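Local coordinates for protein peptidoglycan D,D-transpeptidase PbpA (Mycobacterium tuberculosis, PDB 3UPO) that probably cross-links the peptidoglycan of the mycobacterial cell wall as a D,D-transpeptidase, and is captured here with ring-opened penicillin G, at residues Gln213-Pro218 / Cys253-Val258; Glu247-Ser252 / Glu372-Ala377. One frame throughout, in Å; residues are numbered along the deposited sequence.

Of the segments in contact, strand 213-215 and its trailing loop come first from the N terminus, then helix 245-251, and straight after it helix 254-264, whose first turn packs back on 213-218. Interaction 1 thereby closes a loop of 34 residues. Interaction 2 starts on the last turns of helix 245-251, inside that loop, and is completed 119 residues further on by helix 364-380, so the two closures cross rather than nest. They meet at the junction of the two consecutive helices, where Cys-253 N probably hydrogen-bonds to Ala-248 O. Together they tie a small two-stranded sheet to the helices of the transpeptidase domain, and both touch the bound penicillin.

Interaction 1: Gln213-Pro218 / Cys253-Val258; sequences QLTAAP and CNTAFV. With PNM (open form - penicillin g), chain C.
Thr-255 holds OG1 between its backbone N and carbonyl carbon (chi1 66°), which turns the hydroxyl outward from the first turn of helix 254-264 to the loop after strand 213-215. Thr-215 places OG1 anti to its backbone N (chi1 -165°), so that CG2 is the branch that meets the helix; this methyl lies 3.5 Å from Thr-255 O, the two threonine side chains crossing at about a right angle. Thr-255 OG1 donates to Ala-217 O at 2.6 Å, in the carbonyl plane, with a C=O...O angle of 152°. A water donates to the same OG1 and, at 3.0 Å, to Thr-215 O, so the hydroxyl has two partners, donating to Ala-217 O and accepting from the water. Thr-215 OG1 is used within its own segment, accepting from Ala-217 N (3.2 Å) in an ST turn. Beside these polar links, Leu-214 CB rests on Ala-256 CB at 3.8 Å. On the neighbouring residue, Asn-254 ND2 donates to penicillin O16 (2.6 Å), while its OD1 takes a bond from Lys-196; this is consistent with the asparagine of the (S/Y)xN motif of penicillin-binding proteins. The chemistry implies a mixed junction, an apolar patch of Leu-214 and Ala-256 beside a polar one, where one threonine hydroxyl binds the loop directly at Ala-217 O and the end of the strand through water at Thr-215 O.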
ATOM      1  N   GLN A 213      28.212 -13.161 -10.301  1.00 49.58           N
ATOM      2  CA  GLN A 213      29.210 -12.200  -9.840  1.00 48.32           C
ATOM      3  C   GLN A 213      29.026 -10.803 -10.429  1.00 47.28           C
ATOM      4  O   GLN A 213      29.066 -10.602 -11.643  1.00 47.60           O
ATOM      5  CB  GLN A 213      30.631 -12.721 -10.130  1.00 49.24           C
ATOM      6  CG  GLN A 213      31.026 -13.962  -9.314  1.00 48.02           C
ATOM      7  CD  GLN A 213      30.975 -13.714  -7.820  1.00 47.37           C
ATOM      8  OE1 GLN A 213      30.219 -14.370  -7.081  1.00 45.63           O
ATOM      9  NE2 GLN A 213      31.779 -12.752  -7.361  1.00 45.57           N
ATOM     10  N   LEU A 214      28.835  -9.834  -9.544  1.00 46.12           N
ATOM     11  CA  LEU A 214      28.571  -8.464  -9.939  1.00 44.74           C
ATOM     12  C   LEU A 214      29.560  -7.523  -9.257  1.00 44.61           C
ATOM     13  O   LEU A 214      30.116  -7.839  -8.206  1.00 44.04           O
ATOM     14  CB  LEU A 214      27.151  -8.092  -9.524  1.00 44.25           C
ATOM     15  CG  LEU A 214      25.976  -8.801 -10.194  1.00 43.39           C
ATOM     16  CD1 LEU A 214      24.733  -8.717  -9.309  1.00 42.16           C
ATOM     17  CD2 LEU A 214      25.721  -8.166 -11.534  1.00 43.70           C
ATOM     18  N   THR A 215      29.753  -6.356  -9.856  1.00 44.28           N
ATOM     19  CA  THR A 215      30.664  -5.359  -9.324  1.00 44.48           C
ATOM     20  C   THR A 215      30.393  -5.037  -7.848  1.00 44.23           C
ATOM     21  O   THR A 215      29.242  -4.965  -7.403  1.00 43.40           O
ATOM     22  CB  THR A 215      30.685  -4.065 -10.177  1.00 44.59           C
ATOM     23  OG1 THR A 215      31.824  -3.283  -9.813  1.00 46.05           O
ATOM     24  CG2 THR A 215      29.407  -3.219  -9.986  1.00 44.03           C
ATOM     25  N   ALA A 216      31.481  -4.889  -7.101  1.00 44.22           N
ATOM     26  CA  ALA A 216      31.431  -4.473  -5.715  1.00 44.36           C
ATOM     27  C   ALA A 216      31.789  -2.989  -5.641  1.00 44.48           C
ATOM     28  O   ALA A 216      31.722  -2.387  -4.574  1.00 44.87           O
ATOM     29  CB  ALA A 216      32.404  -5.296  -4.887  1.00 44.34           C
ATOM     30  N   ALA A 217      32.145  -2.410  -6.789  1.00 44.71           N
ATOM     31  CA  ALA A 217      32.690  -1.054  -6.856  1.00 45.47           C
ATOM     32  C   ALA A 217      31.807  -0.008  -6.156  1.00 45.52           C
ATOM     33  O   ALA A 217      30.582  -0.052  -6.284  1.00 45.56           O
ATOM     34  CB  ALA A 217      32.956  -0.668  -8.293  1.00 45.18           C
ATOM     35  N   PRO A 218      32.425   0.914  -5.391  1.00 46.17           N
ATOM     36  CA  PRO A 218      31.661   1.947  -4.667  1.00 46.52           C
ATOM     37  C   PRO A 218      30.879   2.872  -5.589  1.00 46.50           C
ATOM     38  O   PRO A 218      29.914   3.503  -5.147  1.00 46.26           O
ATOM     39  CB  PRO A 218      32.746   2.753  -3.924  1.00 47.35           C
ATOM     40  CG  PRO A 218      34.052   2.400  -4.603  1.00 47.98           C
ATOM     41  CD  PRO A 218      33.875   1.005  -5.135  1.00 46.95           C
ATOM     42  N   CYS A 253      23.327  -3.312  -2.324  1.00 43.57           N
ATOM     43  CA  CYS A 253      24.411  -2.577  -2.967  1.00 43.83           C
ATOM     44  C   CYS A 253      23.997  -2.119  -4.354  1.00 42.95           C
ATOM     45  O   CYS A 253      23.636  -2.938  -5.201  1.00 43.24           O
ATOM     46  CB  CYS A 253      25.670  -3.452  -3.083  1.00 45.00           C
ATOM     47  SG  CYS A 253      26.338  -4.087  -1.506  1.00 49.16           S
ATOM     48  N   ASN A 254      24.125  -0.819  -4.606  1.00 42.30           N
ATOM     49  CA  ASN A 254      23.538  -0.188  -5.791  1.00 41.54           C
ATOM     50  C   ASN A 254      24.186  -0.530  -7.123  1.00 41.30           C
ATOM     51  O   ASN A 254      23.499  -0.959  -8.050  1.00 41.24           O
ATOM     52  CB  ASN A 254      23.491   1.334  -5.631  1.00 41.16           C
ATOM     53  CG  ASN A 254      22.470   1.782  -4.616  1.00 41.15           C
ATOM     54  OD1 ASN A 254      21.642   0.997  -4.158  1.00 41.00           O
ATOM     55  ND2 ASN A 254      22.539   3.055  -4.239  1.00 39.89           N
ATOM     56  N   THR A 255      25.497  -0.307  -7.206  1.00 41.18           N
ATOM     57  CA  THR A 255      26.275  -0.493  -8.429  1.00 41.05           C
ATOM     58  C   THR A 255      26.105  -1.892  -9.042  1.00 41.28           C
ATOM     59  O   THR A 255      26.092  -2.040 -10.268  1.00 41.31           O
ATOM     60  CB  THR A 255      27.790  -0.157  -8.209  1.00 41.55           C
ATOM     61  OG1 THR A 255      28.382  -1.107  -7.302  1.00 40.78           O
ATOM     62  CG2 THR A 255      27.954   1.287  -7.648  1.00 40.92           C
ATOM     63  N   ALA A 256      25.968  -2.904  -8.187  1.00 40.84           N
ATOM     64  CA  ALA A 256      25.718  -4.266  -8.647  1.00 41.10           C
ATOM     65  C   ALA A 256      24.384  -4.375  -9.398  1.00 40.97           C
ATOM     66  O   ALA A 256      24.309  -5.035 -10.446  1.00 40.94           O
ATOM     67  CB  ALA A 256      25.747  -5.242  -7.475  1.00 40.95           C
ATOM     68  N   PHE A 257      23.345  -3.724  -8.868  1.00 40.26           N
ATOM     69  CA  PHE A 257      22.015  -3.808  -9.477  1.00 40.08           C
ATOM     70  C   PHE A 257      21.896  -2.941 -10.712  1.00 40.06           C
ATOM     71  O   PHE A 257      21.205  -3.303 -11.646  1.00 40.33           O
ATOM     72  CB  PHE A 257      20.898  -3.592  -8.452  1.00 39.76           C
ATOM     73  CG  PHE A 257      20.657  -4.799  -7.604  1.00 39.91           C
ATOM     74  CD1 PHE A 257      19.759  -5.777  -8.018  1.00 40.65           C
ATOM     75  CD2 PHE A 257      21.378  -4.999  -6.431  1.00 40.18           C
ATOM     76  CE1 PHE A 257      19.557  -6.936  -7.259  1.00 41.12           C
ATOM     77  CE2 PHE A 257      21.176  -6.147  -5.665  1.00 41.18           C
ATOM     78  CZ  PHE A 257      20.259  -7.121  -6.094  1.00 40.46           C
ATOM     79  N   VAL A 258      22.631  -1.834 -10.736  1.00 40.53           N
ATOM     80  CA  VAL A 258      22.791  -1.028 -11.948  1.00 40.91           C
ATOM     81  C   VAL A 258      23.405  -1.865 -13.074  1.00 41.80           C
ATOM     82  O   VAL A 258      22.860  -1.939 -14.176  1.00 42.04           O
ATOM     83  CB  VAL A 258      23.656   0.223 -11.664  1.00 41.27           C
ATOM     84  CG1 VAL A 258      24.043   0.955 -12.963  1.00 41.45           C
ATOM     85  CG2 VAL A 258      22.947   1.153 -10.681  1.00 39.55           C
TER
HETATM   86  O8  PNM C 800      16.799   2.201  -1.891  1.00 42.56           O
HETATM   87  C7  PNM C 800      17.800   1.723  -2.435  1.00 47.10           C
HETATM   88  N4  PNM C 800      18.893   0.696  -0.521  1.00 44.66           N
HETATM   89  C3  PNM C 800      18.605   1.312   0.752  1.00 45.87           C
HETATM   90  C11 PNM C 800      17.744   0.422   1.588  1.00 46.21           C
HETATM   91  O13 PNM C 800      16.956   0.962   2.394  1.00 46.24           O
HETATM   92  O12 PNM C 800      17.845  -0.817   1.430  1.00 44.94           O
HETATM   93  C2  PNM C 800      19.974   1.688   1.357  1.00 47.35           C
HETATM   94  C10 PNM C 800      19.875   2.894   2.283  1.00 45.33           C
HETATM   95  C9  PNM C 800      20.642   0.539   2.109  1.00 46.61           C
HETATM   96  S1  PNM C 800      20.946   2.143  -0.049  1.00 48.33           S
HETATM   97  C5  PNM C 800      19.904   1.390  -1.282  1.00 47.26           C
HETATM   98  C6  PNM C 800      19.175   2.338  -2.249  1.00 47.37           C
HETATM   99  N14 PNM C 800      18.983   3.693  -1.771  1.00 49.76           N
HETATM  100  C15 PNM C 800      20.002   4.730  -1.729  1.00 52.21           C
HETATM  101  O16 PNM C 800      20.940   4.510  -2.764  1.00 49.32           O
HETATM  102  C17 PNM C 800      19.368   6.134  -1.778  1.00 55.27           C
HETATM  103  C18 PNM C 800      19.766   6.855  -3.044  1.00 58.53           C
HETATM  104  C19 PNM C 800      20.832   7.761  -3.018  1.00 58.65           C
HETATM  105  C20 PNM C 800      21.198   8.409  -4.209  1.00 60.48           C
HETATM  106  C21 PNM C 800      20.520   8.160  -5.411  1.00 58.98           C
HETATM  107  C22 PNM C 800      19.458   7.250  -5.433  1.00 60.28           C
HETATM  108  C23 PNM C 800      19.079   6.601  -4.247  1.00 59.12           C
HETATM  109  O   HOH W   1      28.096  -2.969  -5.508  1.00 36.27           O

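Interaction 2: Glu247-Ser252 / Glu372-Ala377; sequences EAFVKS and ELMVGA. With PNM (open form - penicillin g), chain C.
Phe-249 and Leu-373 carry the centre of this helix-helix contact, the leucine meeting one face of the ring with its CB. Leu-373 CB stands over that face, 3.9 Å from the ring centroid and 19° off its normal, a CH-pi contact displaced toward the rim. The ring gets there because Phe-249 CG is anti to the backbone N (chi1 -180°), extending the side chain to helix 364-380. The CD2-CE2 side of the ring also meets the backbone: Phe-249 CE2 lies 3.3 Å from Leu-373 O. Met-374 CG and Ala-377 CB approach the ring obliquely, at 3.9 Å from Phe-249 CZ and 3.7 Å from Phe-249 CE2 respectively. One residue on, Val-250 directs CG1 into the backbone of the partner helix, 3.5 Å from Ala-377 N and equally near Gly-376 C; the missing side chain at Gly-376 permits this approach, and Val-250 and Ala-377 have their CA atoms just 3.9 Å apart. The short segments cross at -47°, their axes approaching to 8.3 Å. Helix 245-251 ends in a Schellman motif, with Ser-252 at positive phi as its C-prime residue. Ser-252 OG accepts from penicillin N4 (3.0 Å) and is also hydrogen-bonded to Lys-196 NZ and Lys-395 NZ, consistent with the serine of an (S/Y)xN motif. Around the contact, Phe-249 also touches Phe-257 of helix 254-264, Thr-200 of helix 196-205 and Lys-395 of strand 393-399, while Met-374 and Val-375 of helix 364-380 rest on Ala-393 in that edge strand of the five-stranded sheet.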
ATOM      1  N   GLU A 247      24.452 -11.664  -2.335  1.00 44.24           N
ATOM      2  CA  GLU A 247      25.106 -10.802  -1.365  1.00 44.58           C
ATOM      3  C   GLU A 247      24.805  -9.333  -1.670  1.00 42.99           C
ATOM      4  O   GLU A 247      24.603  -8.538  -0.767  1.00 42.36           O
ATOM      5  CB  GLU A 247      26.616 -11.060  -1.343  1.00 44.81           C
ATOM      6  CG  GLU A 247      27.273 -10.694  -0.037  1.00 46.59           C
ATOM      7  CD  GLU A 247      28.812 -10.673  -0.100  1.00 47.55           C
ATOM      8  OE1 GLU A 247      29.421 -11.343  -0.956  1.00 49.24           O
ATOM      9  OE2 GLU A 247      29.413  -9.958   0.714  1.00 50.48           O
ATOM     10  N   ALA A 248      24.795  -8.982  -2.952  1.00 42.50           N
ATOM     11  CA  ALA A 248      24.396  -7.654  -3.364  1.00 41.87           C
ATOM     12  C   ALA A 248      22.961  -7.343  -2.912  1.00 41.43           C
ATOM     13  O   ALA A 248      22.690  -6.242  -2.449  1.00 40.97           O
ATOM     14  CB  ALA A 248      24.538  -7.501  -4.861  1.00 41.78           C
ATOM     15  N   PHE A 249      22.056  -8.321  -3.042  1.00 41.65           N
ATOM     16  CA  PHE A 249      20.636  -8.141  -2.711  1.00 41.28           C
ATOM     17  C   PHE A 249      20.420  -7.941  -1.207  1.00 41.36           C
ATOM     18  O   PHE A 249      19.708  -7.032  -0.806  1.00 41.22           O
ATOM     19  CB  PHE A 249      19.787  -9.308  -3.238  1.00 40.95           C
ATOM     20  CG  PHE A 249      18.306  -9.188  -2.934  1.00 41.23           C
ATOM     21  CD1 PHE A 249      17.402  -8.820  -3.931  1.00 41.22           C
ATOM     22  CD2 PHE A 249      17.811  -9.448  -1.647  1.00 41.27           C
ATOM     23  CE1 PHE A 249      16.033  -8.715  -3.656  1.00 40.91           C
ATOM     24  CE2 PHE A 249      16.454  -9.329  -1.361  1.00 40.37           C
ATOM     25  CZ  PHE A 249      15.560  -8.977  -2.374  1.00 40.68           C
ATOM     26  N   VAL A 250      21.032  -8.787  -0.382  1.00 41.86           N
ATOM     27  CA  VAL A 250      20.807  -8.702   1.062  1.00 41.86           C
ATOM     28  C   VAL A 250      21.454  -7.461   1.696  1.00 42.27           C
ATOM     29  O   VAL A 250      20.932  -6.930   2.678  1.00 41.45           O
ATOM     30  CB  VAL A 250      21.139 -10.023   1.810  1.00 42.25           C
ATOM     31  CG1 VAL A 250      20.415 -11.179   1.142  1.00 41.94           C
ATOM     32  CG2 VAL A 250      22.656 -10.280   1.891  1.00 42.71           C
ATOM     33  N   LYS A 251      22.567  -6.998   1.112  1.00 42.76           N
ATOM     34  CA  LYS A 251      23.210  -5.758   1.543  1.00 43.71           C
ATOM     35  C   LYS A 251      22.631  -4.513   0.848  1.00 43.66           C
ATOM     36  O   LYS A 251      22.846  -3.385   1.310  1.00 43.70           O
ATOM     37  CB  LYS A 251      24.730  -5.838   1.371  1.00 44.19           C
ATOM     38  CG  LYS A 251      25.363  -6.928   2.233  1.00 45.76           C
ATOM     39  CD  LYS A 251      26.842  -6.686   2.510  1.00 49.75           C
ATOM     40  CE  LYS A 251      27.741  -7.360   1.509  1.00 50.32           C
ATOM     41  NZ  LYS A 251      29.038  -7.753   2.155  1.00 51.62           N
ATOM     42  N   SER A 252      21.881  -4.737  -0.236  1.00 43.44           N
ATOM     43  CA  SER A 252      21.291  -3.675  -1.061  1.00 43.40           C
ATOM     44  C   SER A 252      22.351  -2.728  -1.621  1.00 43.89           C
ATOM     45  O   SER A 252      22.264  -1.492  -1.425  1.00 44.07           O
ATOM     46  CB  SER A 252      20.193  -2.882  -0.302  1.00 42.81           C
ATOM     47  OG  SER A 252      19.320  -2.237  -1.221  1.00 41.79           O
ATOM     48  N   GLU A 372      13.846 -16.573  -0.542  1.00 45.31           N
ATOM     49  CA  GLU A 372      15.145 -16.855   0.081  1.00 46.66           C
ATOM     50  C   GLU A 372      15.935 -15.569   0.223  1.00 44.79           C
ATOM     51  O   GLU A 372      16.418 -15.241   1.296  1.00 44.41           O
ATOM     52  CB  GLU A 372      15.974 -17.843  -0.765  1.00 47.29           C
ATOM     53  CG  GLU A 372      15.466 -19.277  -0.821  1.00 50.62           C
ATOM     54  CD  GLU A 372      16.123 -20.126  -1.945  1.00 52.56           C
ATOM     55  OE1 GLU A 372      17.325 -19.912  -2.264  1.00 57.03           O
ATOM     56  OE2 GLU A 372      15.429 -21.020  -2.506  1.00 57.51           O
ATOM     57  N   LEU A 373      16.057 -14.843  -0.883  1.00 43.66           N
ATOM     58  CA  LEU A 373      16.785 -13.585  -0.901  1.00 43.24           C
ATOM     59  C   LEU A 373      16.216 -12.570   0.090  1.00 42.77           C
ATOM     60  O   LEU A 373      16.982 -11.851   0.747  1.00 43.59           O
ATOM     61  CB  LEU A 373      16.773 -12.990  -2.309  1.00 42.73           C
ATOM     62  CG  LEU A 373      17.696 -13.695  -3.298  1.00 44.57           C
ATOM     63  CD1 LEU A 373      17.429 -13.240  -4.724  1.00 44.87           C
ATOM     64  CD2 LEU A 373      19.148 -13.447  -2.917  1.00 44.22           C
ATOM     65  N   MET A 374      14.882 -12.534   0.192  1.00 41.18           N
ATOM     66  CA  MET A 374      14.186 -11.613   1.053  1.00 40.03           C
ATOM     67  C   MET A 374      14.360 -11.912   2.538  1.00 40.71           C
ATOM     68  O   MET A 374      14.546 -10.985   3.335  1.00 40.60           O
ATOM     69  CB  MET A 374      12.714 -11.496   0.648  1.00 39.16           C
ATOM     70  CG  MET A 374      12.548 -10.589  -0.579  1.00 39.12           C
ATOM     71  SD  MET A 374      10.890 -10.401  -1.269  1.00 39.01           S
ATOM     72  CE  MET A 374      10.154  -9.213  -0.134  1.00 35.73           C
ATOM     73  N   VAL A 375      14.310 -13.193   2.909  1.00 41.35           N
ATOM     74  CA  VAL A 375      14.646 -13.608   4.274  1.00 41.95           C
ATOM     75  C   VAL A 375      16.063 -13.128   4.666  1.00 42.33           C
ATOM     76  O   VAL A 375      16.274 -12.623   5.775  1.00 42.18           O
ATOM     77  CB  VAL A 375      14.507 -15.151   4.454  1.00 43.11           C
ATOM     78  CG1 VAL A 375      15.175 -15.643   5.748  1.00 42.45           C
ATOM     79  CG2 VAL A 375      13.035 -15.547   4.426  1.00 42.50           C
ATOM     80  N   GLY A 376      17.013 -13.275   3.741  1.00 42.26           N
ATOM     81  CA  GLY A 376      18.392 -12.825   3.943  1.00 42.54           C
ATOM     82  C   GLY A 376      18.501 -11.319   4.127  1.00 42.02           C
ATOM     83  O   GLY A 376      19.245 -10.853   4.970  1.00 42.37           O
ATOM     84  N   ALA A 377      17.755 -10.560   3.333  1.00 41.41           N
ATOM     85  CA  ALA A 377      17.769  -9.095   3.420  1.00 40.94           C
ATOM     86  C   ALA A 377      17.123  -8.589   4.703  1.00 41.18           C
ATOM     87  O   ALA A 377      17.537  -7.544   5.211  1.00 41.39           O
ATOM     88  CB  ALA A 377      17.107  -8.468   2.207  1.00 39.69           C
TER
HETATM   89  O8  PNM C 800      16.799   2.201  -1.891  1.00 42.56           O
HETATM   90  C7  PNM C 800      17.800   1.723  -2.435  1.00 47.10           C
HETATM   91  N4  PNM C 800      18.893   0.696  -0.521  1.00 44.66           N
HETATM   92  C3  PNM C 800      18.605   1.312   0.752  1.00 45.87           C
HETATM   93  C11 PNM C 800      17.744   0.422   1.588  1.00 46.21           C
HETATM   94  O13 PNM C 800      16.956   0.962   2.394  1.00 46.24           O
HETATM   95  O12 PNM C 800      17.845  -0.817   1.430  1.00 44.94           O
HETATM   96  C2  PNM C 800      19.974   1.688   1.357  1.00 47.35           C
HETATM   97  C10 PNM C 800      19.875   2.894   2.283  1.00 45.33           C
HETATM   98  C9  PNM C 800      20.642   0.539   2.109  1.00 46.61           C
HETATM   99  S1  PNM C 800      20.946   2.143  -0.049  1.00 48.33           S
HETATM  100  C5  PNM C 800      19.904   1.390  -1.282  1.00 47.26           C
HETATM  101  C6  PNM C 800      19.175   2.338  -2.249  1.00 47.37           C
HETATM  102  N14 PNM C 800      18.983   3.693  -1.771  1.00 49.76           N
HETATM  103  C15 PNM C 800      20.002   4.730  -1.729  1.00 52.21           C
HETATM  104  O16 PNM C 800      20.940   4.510  -2.764  1.00 49.32           O
HETATM  105  C17 PNM C 800      19.368   6.134  -1.778  1.00 55.27           C
HETATM  106  C18 PNM C 800      19.766   6.855  -3.044  1.00 58.53           C
HETATM  107  C19 PNM C 800      20.832   7.761  -3.018  1.00 58.65           C
HETATM  108  C20 PNM C 800      21.198   8.409  -4.209  1.00 60.48           C
HETATM  109  C21 PNM C 800      20.520   8.160  -5.411  1.00 58.98           C
HETATM  110  C22 PNM C 800      19.458   7.250  -5.433  1.00 60.28           C
HETATM  111  C23 PNM C 800      19.079   6.601  -4.247  1.00 59.12           C